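Local coordinates for protein voltage-sensor containing phosphatase (Ciona intestinalis, PDB 3V0D) that probably removes phosphate from phosphoinositides under the control of a voltage sensor, through a PTEN-like phosphatase and C2 domain pair, at residues L136-L141 and E152-F157; Y70-E75 and V90-H95; T175-R180 and Y291-T296. The protein carries 1 engineered substitution. One frame throughout, in Å; residues are numbered along the deposited sequence.

Contact 1. Residues L136-L141 and E152-F157; sequences LVSSWL and EALEYF
Ser138 and Ala153 mark the closest approach of helices 131-143 and 150-161 of the tensin-type phosphatase domain. These are two consecutive helices that cross steeply, with 127° between their N-to-C directions. The two short axes come within 8.6 Å. The close spacing rests on small side chains. Ala153 CB sits against the backbone, 3.6 Å from Ser138 O. Ser138 CB touches the same methyl, 4.1 Å from Ala153 CB. Ser138 OG fits into the groove between Ala153, Leu154 and Phe157. It lies 3.5 Å from Leu154 CA and a similar distance from Phe157 CB. Its polar need is met within its own helix, by a hydrogen bond to Gly134 O. It meets the second helix by van der Waals contact alone.

Larger groups pack on both flanks of Ser138. On one flank are two pairs, one turn apart along helix 131-143. In the first, Val137 and Phe157 cross at about a right angle, and Val137 CG1 approaches Phe157 CD1 to 3.7 Å. The Phe157 ring swings to this side because CG is anti to the backbone N (chi1 174°). In the second, Leu141 meets Tyr156, also nearly at a right angle. On the other flank Leu154 starts out pointing away from helix 131-143, but its CD2 returns to touch Ser138 OG.

The second shell holds these groups in place. Val137 rests on Val34 and Phe157 on Ala36, so this end faces strand 34-41 of the central sheet. Leu154 and Ser138 also touch Val182 of helix 176-191. Tyr156 OH is hydrogen-bonded to Val30 O, which anchors the far end of its ring. Near the other end of that ring, Leu141 CD1 lies at the edge, close to the ring plane and 3.8 Å from Tyr156 CD2.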
loop_
_atom_site.group_PDB
_atom_site.type_symbol
_atom_site.label_atom_id
_atom_site.label_comp_id
_atom_site.label_asym_id
_atom_site.label_seq_id
_atom_site.Cartn_x
_atom_site.Cartn_y
_atom_site.Cartn_z
ATOM N N LEU A 136 5.675 5.868 -1.289
ATOM C CA LEU A 136 6.995 6.100 -1.868
ATOM C C LEU A 136 7.645 7.386 -1.364
ATOM O O LEU A 136 8.858 7.401 -1.167
ATOM C CB LEU A 136 6.960 6.022 -3.399
ATOM C CG LEU A 136 7.121 4.595 -3.963
ATOM C CD1 LEU A 136 5.975 3.671 -3.523
ATOM C CD2 LEU A 136 7.277 4.614 -5.458
ATOM N N VAL A 137 6.864 8.447 -1.181
ATOM C CA VAL A 137 7.441 9.668 -0.645
ATOM C C VAL A 137 8.009 9.410 0.753
ATOM O O VAL A 137 9.115 9.848 1.085
ATOM C CB VAL A 137 6.434 10.843 -0.616
ATOM C CG1 VAL A 137 6.981 12.005 0.208
ATOM C CG2 VAL A 137 6.084 11.312 -2.005
ATOM N N SER A 138 7.242 8.711 1.601
ATOM C CA SER A 138 7.704 8.464 2.963
ATOM C C SER A 138 8.944 7.587 2.965
ATOM O O SER A 138 9.870 7.811 3.733
ATOM C CB SER A 138 6.586 7.831 3.801
ATOM O OG SER A 138 5.468 8.690 3.897
ATOM N N SER A 139 8.976 6.584 2.087
ATOM C CA SER A 139 10.168 5.745 1.977
ATOM C C SER A 139 11.369 6.593 1.536
ATOM O O SER A 139 12.476 6.421 2.072
ATOM C CB SER A 139 9.918 4.598 0.992
ATOM O OG SER A 139 8.913 3.716 1.467
ATOM N N TRP A 140 11.173 7.469 0.550
ATOM C CA TRP A 140 12.271 8.348 0.115
ATOM C C TRP A 140 12.785 9.223 1.250
ATOM O O TRP A 140 13.984 9.390 1.404
ATOM C CB TRP A 140 11.851 9.192 -1.092
ATOM C CG TRP A 140 12.894 10.206 -1.402
ATOM C CD1 TRP A 140 12.828 11.561 -1.146
ATOM C CD2 TRP A 140 14.205 9.962 -1.892
ATOM N NE1 TRP A 140 14.011 12.167 -1.480
ATOM C CE2 TRP A 140 14.878 11.204 -1.923
ATOM C CE3 TRP A 140 14.880 8.817 -2.305
ATOM C CZ2 TRP A 140 16.194 11.327 -2.350
ATOM C CZ3 TRP A 140 16.194 8.940 -2.726
ATOM C CH2 TRP A 140 16.829 10.187 -2.753
ATOM N N LEU A 141 11.870 9.789 2.045
ATOM C CA LEU A 141 12.286 10.652 3.137
ATOM C C LEU A 141 13.103 9.912 4.175
ATOM O O LEU A 141 14.023 10.490 4.759
ATOM C CB LEU A 141 11.078 11.336 3.766
ATOM C CG LEU A 141 10.364 12.314 2.854
ATOM C CD1 LEU A 141 9.040 12.750 3.481
ATOM C CD2 LEU A 141 11.278 13.509 2.463
ATOM N N GLU A 152 7.248 8.759 11.674
ATOM C CA GLU A 152 7.484 10.181 11.507
ATOM C C GLU A 152 7.429 10.568 10.035
ATOM O O GLU A 152 6.897 11.628 9.699
ATOM C CB GLU A 152 8.809 10.599 12.113
ATOM C CG GLU A 152 8.771 10.631 13.603
ATOM C CD GLU A 152 10.157 10.760 14.158
ATOM O OE1 GLU A 152 10.912 9.768 14.061
ATOM O OE2 GLU A 152 10.513 11.841 14.678
ATOM N N ALA A 153 7.993 9.746 9.148
ATOM C CA ALA A 153 7.979 10.087 7.734
ATOM C C ALA A 153 6.544 10.111 7.205
ATOM O O ALA A 153 6.147 11.046 6.486
ATOM C CB ALA A 153 8.814 9.108 6.948
ATOM N N LEU A 154 5.742 9.105 7.590
ATOM C CA LEU A 154 4.337 9.018 7.176
ATOM C C LEU A 154 3.551 10.206 7.696
ATOM O O LEU A 154 2.762 10.793 6.971
ATOM C CB LEU A 154 3.724 7.719 7.708
ATOM C CG LEU A 154 4.149 6.487 6.920
ATOM C CD1 LEU A 154 3.959 5.231 7.748
ATOM C CD2 LEU A 154 3.334 6.409 5.628
ATOM N N GLU A 155 3.739 10.559 8.964
ATOM C CA GLU A 155 3.010 11.676 9.531
ATOM C C GLU A 155 3.424 12.970 8.871
ATOM O O GLU A 155 2.578 13.833 8.663
ATOM C CB GLU A 155 3.225 11.734 11.029
ATOM C CG GLU A 155 2.458 10.651 11.734
ATOM C CD GLU A 155 2.348 10.808 13.217
ATOM O OE1 GLU A 155 1.764 9.895 13.830
ATOM O OE2 GLU A 155 2.814 11.815 13.773
ATOM N N TYR A 156 4.694 13.121 8.510
ATOM C CA TYR A 156 5.139 14.318 7.805
ATOM C C TYR A 156 4.461 14.412 6.432
ATOM O O TYR A 156 3.918 15.467 6.049
ATOM C CB TYR A 156 6.663 14.362 7.686
ATOM C CG TYR A 156 7.119 15.579 6.942
ATOM C CD1 TYR A 156 7.126 16.830 7.571
ATOM C CD2 TYR A 156 7.569 15.506 5.628
ATOM C CE1 TYR A 156 7.520 17.972 6.899
ATOM C CE2 TYR A 156 7.981 16.643 4.952
ATOM C CZ TYR A 156 7.945 17.870 5.581
ATOM O OH TYR A 156 8.353 19.014 4.928
ATOM N N PHE A 157 4.466 13.312 5.680
ATOM C CA PHE A 157 3.760 13.309 4.404
ATOM C C PHE A 157 2.299 13.693 4.609
ATOM O O PHE A 157 1.764 14.539 3.886
ATOM C CB PHE A 157 3.850 11.917 3.736
ATOM C CG PHE A 157 3.011 11.837 2.504
ATOM C CD1 PHE A 157 3.434 12.408 1.303
ATOM C CD2 PHE A 157 1.756 11.232 2.542
ATOM C CE1 PHE A 157 2.618 12.369 0.166
ATOM C CE2 PHE A 157 0.938 11.190 1.397
ATOM C CZ PHE A 157 1.378 11.760 0.217
#

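Contact 2. Residues Y70-E75 and V90-H95; sequences YNLCSE and VMIDDH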
loop_
_atom_site.group_PDB
_atom_site.type_symbol
_atom_site.label_atom_id
_atom_site.label_comp_id
_atom_site.label_asym_id
_atom_site.label_seq_id
_atom_site.Cartn_x
_atom_site.Cartn_y
_atom_site.Cartn_z
ATOM N N TYR A 70 7.571 10.289 -11.346
ATOM C CA TYR A 70 7.251 8.898 -11.038
ATOM C C TYR A 70 5.749 8.704 -11.102
ATOM O O TYR A 70 5.001 9.335 -10.333
ATOM C CB TYR A 70 7.786 8.535 -9.639
ATOM C CG TYR A 70 9.289 8.587 -9.566
ATOM C CD1 TYR A 70 9.955 9.756 -9.262
ATOM C CD2 TYR A 70 10.052 7.456 -9.875
ATOM C CE1 TYR A 70 11.349 9.816 -9.219
ATOM C CE2 TYR A 70 11.454 7.499 -9.853
ATOM C CZ TYR A 70 12.080 8.691 -9.530
ATOM O OH TYR A 70 13.450 8.770 -9.470
ATOM N N ASN A 71 5.320 7.845 -12.026
ATOM C CA ASN A 71 3.913 7.479 -12.171
ATOM C C ASN A 71 3.709 6.151 -11.465
ATOM O O ASN A 71 4.230 5.126 -11.921
ATOM C CB ASN A 71 3.552 7.366 -13.657
ATOM C CG ASN A 71 2.160 6.829 -13.865
ATOM O OD1 ASN A 71 1.385 6.673 -12.926
ATOM N ND2 ASN A 71 1.822 6.527 -15.100
ATOM N N LEU A 72 2.959 6.171 -10.362
ATOM C CA LEU A 72 2.762 4.987 -9.516
ATOM C C LEU A 72 1.508 4.198 -9.888
ATOM O O LEU A 72 1.131 3.272 -9.174
ATOM C CB LEU A 72 2.715 5.385 -8.064
ATOM C CG LEU A 72 4.042 5.633 -7.364
ATOM C CD1 LEU A 72 5.054 6.410 -8.179
ATOM C CD2 LEU A 72 3.811 6.214 -6.010
ATOM N N CYS A 73 0.851 4.541 -10.998
ATOM C CA CYS A 73 -0.436 3.900 -11.318
ATOM C C CYS A 73 -0.253 2.713 -12.232
ATOM O O CYS A 73 0.156 2.857 -13.392
ATOM C CB CYS A 73 -1.356 4.886 -12.032
ATOM S SG CYS A 73 -1.731 6.359 -11.086
ATOM N N SER A 74 -0.643 1.526 -11.775
ATOM C CA SER A 74 -0.698 0.398 -12.690
ATOM C C SER A 74 -1.778 0.617 -13.751
ATOM O O SER A 74 -1.704 0.041 -14.832
ATOM C CB SER A 74 -0.971 -0.904 -11.957
ATOM O OG SER A 74 -2.276 -0.843 -11.403
ATOM N N GLU A 75 -2.789 1.425 -13.446
ATOM C CA GLU A 75 -3.989 1.459 -14.274
ATOM C C GLU A 75 -3.823 2.298 -15.532
ATOM O O GLU A 75 -4.608 2.105 -16.458
ATOM C CB GLU A 75 -5.143 2.032 -13.451
ATOM C CG GLU A 75 -5.506 1.185 -12.235
ATOM C CD GLU A 75 -4.737 1.518 -10.947
ATOM O OE1 GLU A 75 -5.130 0.978 -9.890
ATOM O OE2 GLU A 75 -3.775 2.305 -10.980
ATOM N N VAL A 90 6.063 2.920 -11.723
ATOM C CA VAL A 90 5.998 1.882 -10.694
ATOM C C VAL A 90 4.564 1.346 -10.748
ATOM O O VAL A 90 3.617 2.111 -10.548
ATOM C CB VAL A 90 6.320 2.433 -9.264
ATOM C CG1 VAL A 90 6.471 1.280 -8.297
ATOM C CG2 VAL A 90 7.574 3.304 -9.258
ATOM N N MET A 91 4.393 0.061 -11.047
ATOM C CA MET A 91 3.054 -0.466 -11.316
ATOM C C MET A 91 2.386 -0.868 -10.006
ATOM O O MET A 91 2.568 -1.984 -9.544
ATOM C CB MET A 91 3.154 -1.643 -12.287
ATOM C CG MET A 91 3.768 -1.237 -13.622
ATOM S SD MET A 91 2.743 -0.122 -14.600
ATOM C CE MET A 91 1.616 -1.280 -15.371
ATOM N N ILE A 92 1.679 0.049 -9.379
ATOM C CA ILE A 92 1.006 -0.219 -8.098
ATOM C C ILE A 92 -0.496 -0.085 -8.331
ATOM O O ILE A 92 -0.966 0.917 -8.872
ATOM C CB ILE A 92 1.453 0.762 -6.999
ATOM C CG1 ILE A 92 2.995 0.834 -6.906
ATOM C CG2 ILE A 92 0.849 0.314 -5.668
ATOM C CD1 ILE A 92 3.473 1.939 -5.993
ATOM N N ASP A 93 -1.276 -1.091 -7.916
ATOM C CA ASP A 93 -2.727 -0.958 -7.980
ATOM C C ASP A 93 -3.214 0.009 -6.903
ATOM O O ASP A 93 -2.671 0.049 -5.787
ATOM C CB ASP A 93 -3.396 -2.307 -7.744
ATOM C CG ASP A 93 -3.127 -3.325 -8.815
ATOM O OD1 ASP A 93 -2.618 -3.007 -9.904
ATOM O OD2 ASP A 93 -3.480 -4.503 -8.554
ATOM N N ASP A 94 -4.267 0.754 -7.213
ATOM C CA ASP A 94 -4.814 1.692 -6.240
ATOM C C ASP A 94 -5.160 0.943 -4.950
ATOM O O ASP A 94 -5.677 -0.192 -4.990
ATOM C CB ASP A 94 -6.042 2.384 -6.831
ATOM C CG ASP A 94 -6.366 3.706 -6.157
ATOM O OD1 ASP A 94 -7.328 4.367 -6.606
ATOM O OD2 ASP A 94 -5.639 4.086 -5.222
ATOM N N HIS A 95 -4.831 1.551 -3.815
ATOM C CA HIS A 95 -5.136 0.945 -2.503
ATOM C C HIS A 95 -4.302 -0.290 -2.220
ATOM O O HIS A 95 -4.646 -1.064 -1.328
ATOM C CB HIS A 95 -6.636 0.654 -2.295
ATOM C CG HIS A 95 -7.499 1.737 -2.793
ATOM N ND1 HIS A 95 -7.465 3.024 -2.302
ATOM C CD2 HIS A 95 -8.416 1.724 -3.774
ATOM C CE1 HIS A 95 -8.337 3.762 -2.972
ATOM N NE2 HIS A 95 -8.942 2.991 -3.859
#
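Val90 N gives a straight bond to Asn71 O (2.9 Å, 165°), joining strands 67-73 and 87-92, which run parallel in the central sheet of the phosphatase domain. Two more backbone bonds follow. Ile92 N reaches Leu72 O over a longer 3.3 Å, and Ser74 N returns a bond to Ile92 O.

The apolar contacts lie on one face, under helix 131-143. Leu72 packs beside Val90 and Ile92, its side chain pointing the same way as theirs, with Leu72 CG 4.0 Å from Ile92 CD1. Met91 lies on the other side. Bent at chi2 and chi3, it rests CE on the Ser74 backbone, 3.6 Å from Ser74 O.

Side-chain polar bonds join the loops beyond the strands. Ser74 OG donates to the anti lone pair of Asp93 OD1 at 2.7 Å. In the conformer described here, Glu75 OE1 accepts from Asp94 N at 2.8 Å, on its syn lone pair.

Salt bridges tie Asp93 to Arg231 and Glu75 OE2 to Arg132, which also donates to Ile92 O. Arg132 ends the Cx5R P-loop, its cysteine an engineered serine here. Glu75 thus probably links the P-loop to the 93-95 loop, which appears to match the WPD-type loop of PTEN-like phosphatases.

Contact 3. Residues T175-R180 and Y291-T296; sequences TASQIR and YFWFNT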
loop_
_atom_site.group_PDB
_atom_site.type_symbol
_atom_site.label_atom_id
_atom_site.label_comp_id
_atom_site.label_asym_id
_atom_site.label_seq_id
_atom_site.Cartn_x
_atom_site.Cartn_y
_atom_site.Cartn_z
ATOM N N THR A 175 -3.505 3.066 3.373
ATOM C CA THR A 175 -3.975 1.759 3.847
ATOM C C THR A 175 -3.041 1.207 4.897
ATOM O O THR A 175 -1.895 1.645 5.053
ATOM C CB THR A 175 -4.163 0.732 2.719
ATOM O OG1 THR A 175 -2.853 0.338 2.283
ATOM C CG2 THR A 175 -4.983 1.276 1.569
ATOM N N ALA A 176 -3.520 0.201 5.626
ATOM C CA ALA A 176 -2.668 -0.494 6.578
ATOM C C ALA A 176 -1.467 -1.165 5.921
ATOM O O ALA A 176 -0.355 -1.143 6.474
ATOM C CB ALA A 176 -3.449 -1.505 7.380
ATOM N N SER A 177 -1.648 -1.782 4.748
ATOM C CA SER A 177 -0.501 -2.399 4.102
ATOM C C SER A 177 0.491 -1.357 3.606
ATOM O O SER A 177 1.702 -1.607 3.628
ATOM C CB SER A 177 -0.910 -3.290 2.925
ATOM O OG SER A 177 -1.711 -4.378 3.348
ATOM N N GLN A 178 0.018 -0.206 3.155
ATOM C CA GLN A 178 0.919 0.878 2.773
ATOM C C GLN A 178 1.786 1.305 3.961
ATOM O O GLN A 178 3.017 1.441 3.844
ATOM C CB GLN A 178 0.129 2.036 2.168
ATOM C CG GLN A 178 -0.396 1.689 0.783
ATOM C CD GLN A 178 -1.417 2.656 0.234
ATOM O OE1 GLN A 178 -1.940 3.521 0.941
ATOM N NE2 GLN A 178 -1.715 2.503 -1.057
ATOM N N ILE A 179 1.174 1.468 5.135
ATOM C CA ILE A 179 1.942 1.747 6.345
ATOM C C ILE A 179 2.951 0.638 6.622
ATOM O O ILE A 179 4.137 0.909 6.928
ATOM C CB ILE A 179 0.980 1.955 7.542
ATOM C CG1 ILE A 179 0.199 3.247 7.356
ATOM C CG2 ILE A 179 1.722 1.949 8.881
ATOM C CD1 ILE A 179 -0.981 3.395 8.332
ATOM N N ARG A 180 2.509 -0.617 6.532
ATOM C CA ARG A 180 3.382 -1.746 6.782
ATOM C C ARG A 180 4.588 -1.733 5.836
ATOM O O ARG A 180 5.699 -2.059 6.252
ATOM C CB ARG A 180 2.580 -3.034 6.658
ATOM C CG ARG A 180 3.398 -4.288 6.821
ATOM C CD ARG A 180 2.522 -5.517 7.117
ATOM N NE ARG A 180 1.245 -5.562 6.406
ATOM C CZ ARG A 180 0.050 -5.222 6.896
ATOM N NH1 ARG A 180 -0.986 -5.320 6.096
ATOM N NH2 ARG A 180 -0.147 -4.809 8.149
ATOM N N TYR A 291 -8.606 -7.240 3.449
ATOM C CA TYR A 291 -7.460 -7.841 2.741
ATOM C C TYR A 291 -6.190 -7.319 3.371
ATOM O O TYR A 291 -6.225 -6.364 4.168
ATOM C CB TYR A 291 -7.510 -7.551 1.229
ATOM C CG TYR A 291 -7.370 -6.080 0.838
ATOM C CD1 TYR A 291 -6.178 -5.603 0.264
ATOM C CD2 TYR A 291 -8.404 -5.150 1.057
ATOM C CE1 TYR A 291 -6.027 -4.293 -0.093
ATOM C CE2 TYR A 291 -8.261 -3.830 0.708
ATOM C CZ TYR A 291 -7.053 -3.389 0.151
ATOM O OH TYR A 291 -6.963 -2.054 -0.168
ATOM N N PHE A 292 -5.040 -7.890 2.999
ATOM C CA PHE A 292 -3.762 -7.358 3.455
ATOM C C PHE A 292 -2.635 -7.930 2.610
ATOM O O PHE A 292 -2.776 -8.987 1.994
ATOM C CB PHE A 292 -3.515 -7.633 4.965
ATOM C CG PHE A 292 -3.575 -9.068 5.339
ATOM C CD1 PHE A 292 -2.457 -9.901 5.216
ATOM C CD2 PHE A 292 -4.750 -9.584 5.885
ATOM C CE1 PHE A 292 -2.523 -11.227 5.622
ATOM C CE2 PHE A 292 -4.812 -10.907 6.309
ATOM C CZ PHE A 292 -3.723 -11.727 6.156
ATOM N N TRP A 293 -1.485 -7.258 2.685
ATOM C CA TRP A 293 -0.225 -7.722 2.111
ATOM C C TRP A 293 0.791 -8.023 3.183
ATOM O O TRP A 293 0.861 -7.337 4.210
ATOM C CB TRP A 293 0.385 -6.650 1.230
ATOM C CG TRP A 293 -0.348 -6.335 -0.022
ATOM C CD1 TRP A 293 -1.459 -5.545 -0.191
ATOM C CD2 TRP A 293 0.057 -6.713 -1.333
ATOM N NE1 TRP A 293 -1.764 -5.413 -1.528
ATOM C CE2 TRP A 293 -0.839 -6.128 -2.245
ATOM C CE3 TRP A 293 1.117 -7.490 -1.825
ATOM C CZ2 TRP A 293 -0.706 -6.274 -3.618
ATOM C CZ3 TRP A 293 1.249 -7.635 -3.189
ATOM C CH2 TRP A 293 0.340 -7.026 -4.072
ATOM N N PHE A 294 1.660 -8.984 2.914
ATOM C CA PHE A 294 2.850 -9.192 3.717
ATOM C C PHE A 294 3.950 -9.748 2.820
ATOM O O PHE A 294 3.683 -10.243 1.729
ATOM C CB PHE A 294 2.585 -10.125 4.918
ATOM C CG PHE A 294 2.321 -11.545 4.521
ATOM C CD1 PHE A 294 3.346 -12.483 4.539
ATOM C CD2 PHE A 294 1.072 -11.949 4.060
ATOM C CE1 PHE A 294 3.125 -13.781 4.137
ATOM C CE2 PHE A 294 0.843 -13.261 3.638
ATOM C CZ PHE A 294 1.872 -14.181 3.683
ATOM N N ASN A 295 5.189 -9.691 3.304
ATOM C CA ASN A 295 6.318 -10.260 2.582
ATOM C C ASN A 295 6.867 -11.452 3.353
ATOM O O ASN A 295 7.138 -11.364 4.560
ATOM C CB ASN A 295 7.397 -9.204 2.348
ATOM C CG ASN A 295 8.519 -9.741 1.457
ATOM O OD1 ASN A 295 9.323 -10.557 1.896
ATOM N ND2 ASN A 295 8.548 -9.324 0.208
ATOM N N THR A 296 6.997 -12.583 2.660
ATOM C CA THR A 296 7.412 -13.817 3.343
ATOM C C THR A 296 8.762 -13.699 4.060
ATOM O O THR A 296 8.989 -14.334 5.073
ATOM C CB THR A 296 7.461 -15.006 2.385
ATOM O OG1 THR A 296 8.433 -14.761 1.363
ATOM C CG2 THR A 296 6.113 -15.305 1.759
#
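Ser177 OG is gripped from several sides where the phosphatase domain meets the C2 domain. It accepts from Trp293 N across the interface (3.0 Å, 156°) and also hydrogen-bonds Asp312 OD1. Arg180 NH1 adds a weak bond from the same helix. With OG anti to the carbonyl carbon (chi1 -63°), the serine reaches the strand backbone. It also lies at the edge of the Trp293 ring, in the ring plane.

One turn further along helix 176-191, Arg180 holds the carbonyl of the same residue. In the conformer described here, its NE donates to Trp293 O at 2.8 Å, nearly along the C=O axis. The oxygen lies 22° out of the guanidinium plane, and NH1 bonds it weakly. Trp293 thus has its amide held by Ser177 and its carbonyl by Arg180. The bend at chi3 helps turn the guanidinium toward the strand. NH1 also passes 3.6 Å from Phe292 CB, and NH2 bonds to Glu310 O.

The helix start is fixed by a capping box: Gln178 N donates to Thr175 OG1, and Thr175 N to Gln178 OE1. Strand 290-295 is the outermost strand of its antiparallel sheet, so the helix lies along a sheet edge. Trp293 NE1 bonds to Asn96 OD1, a further tie to the phosphatase domain. Tyr291 OH is hydrogen-bonded to His95 O, and Thr175 CG2 lies 4.2 Å from that hydroxyl oxygen, Tyr291 OH.

The contacts follow one another along the chain in the order 2, 1, 3. The contact centres are about 16 to 17 Å apart. Contacts 1 and 2 lie wholly in the phosphatase domain, and contact 3 joins it to the C2 domain. Leu136 of helix 131-143 links the first two, touching Leu72, Val90 and Ile92 of the parallel strands. Contact 1 leads to contact 3 through Leu154, whose CD1 packs on CG2 of Ile179. Contact 2 reaches the C2 domain directly, where His95 meets Tyr291. The two domains are therefore in direct contact in this crystal form, through the start of helix 176-191 and His95.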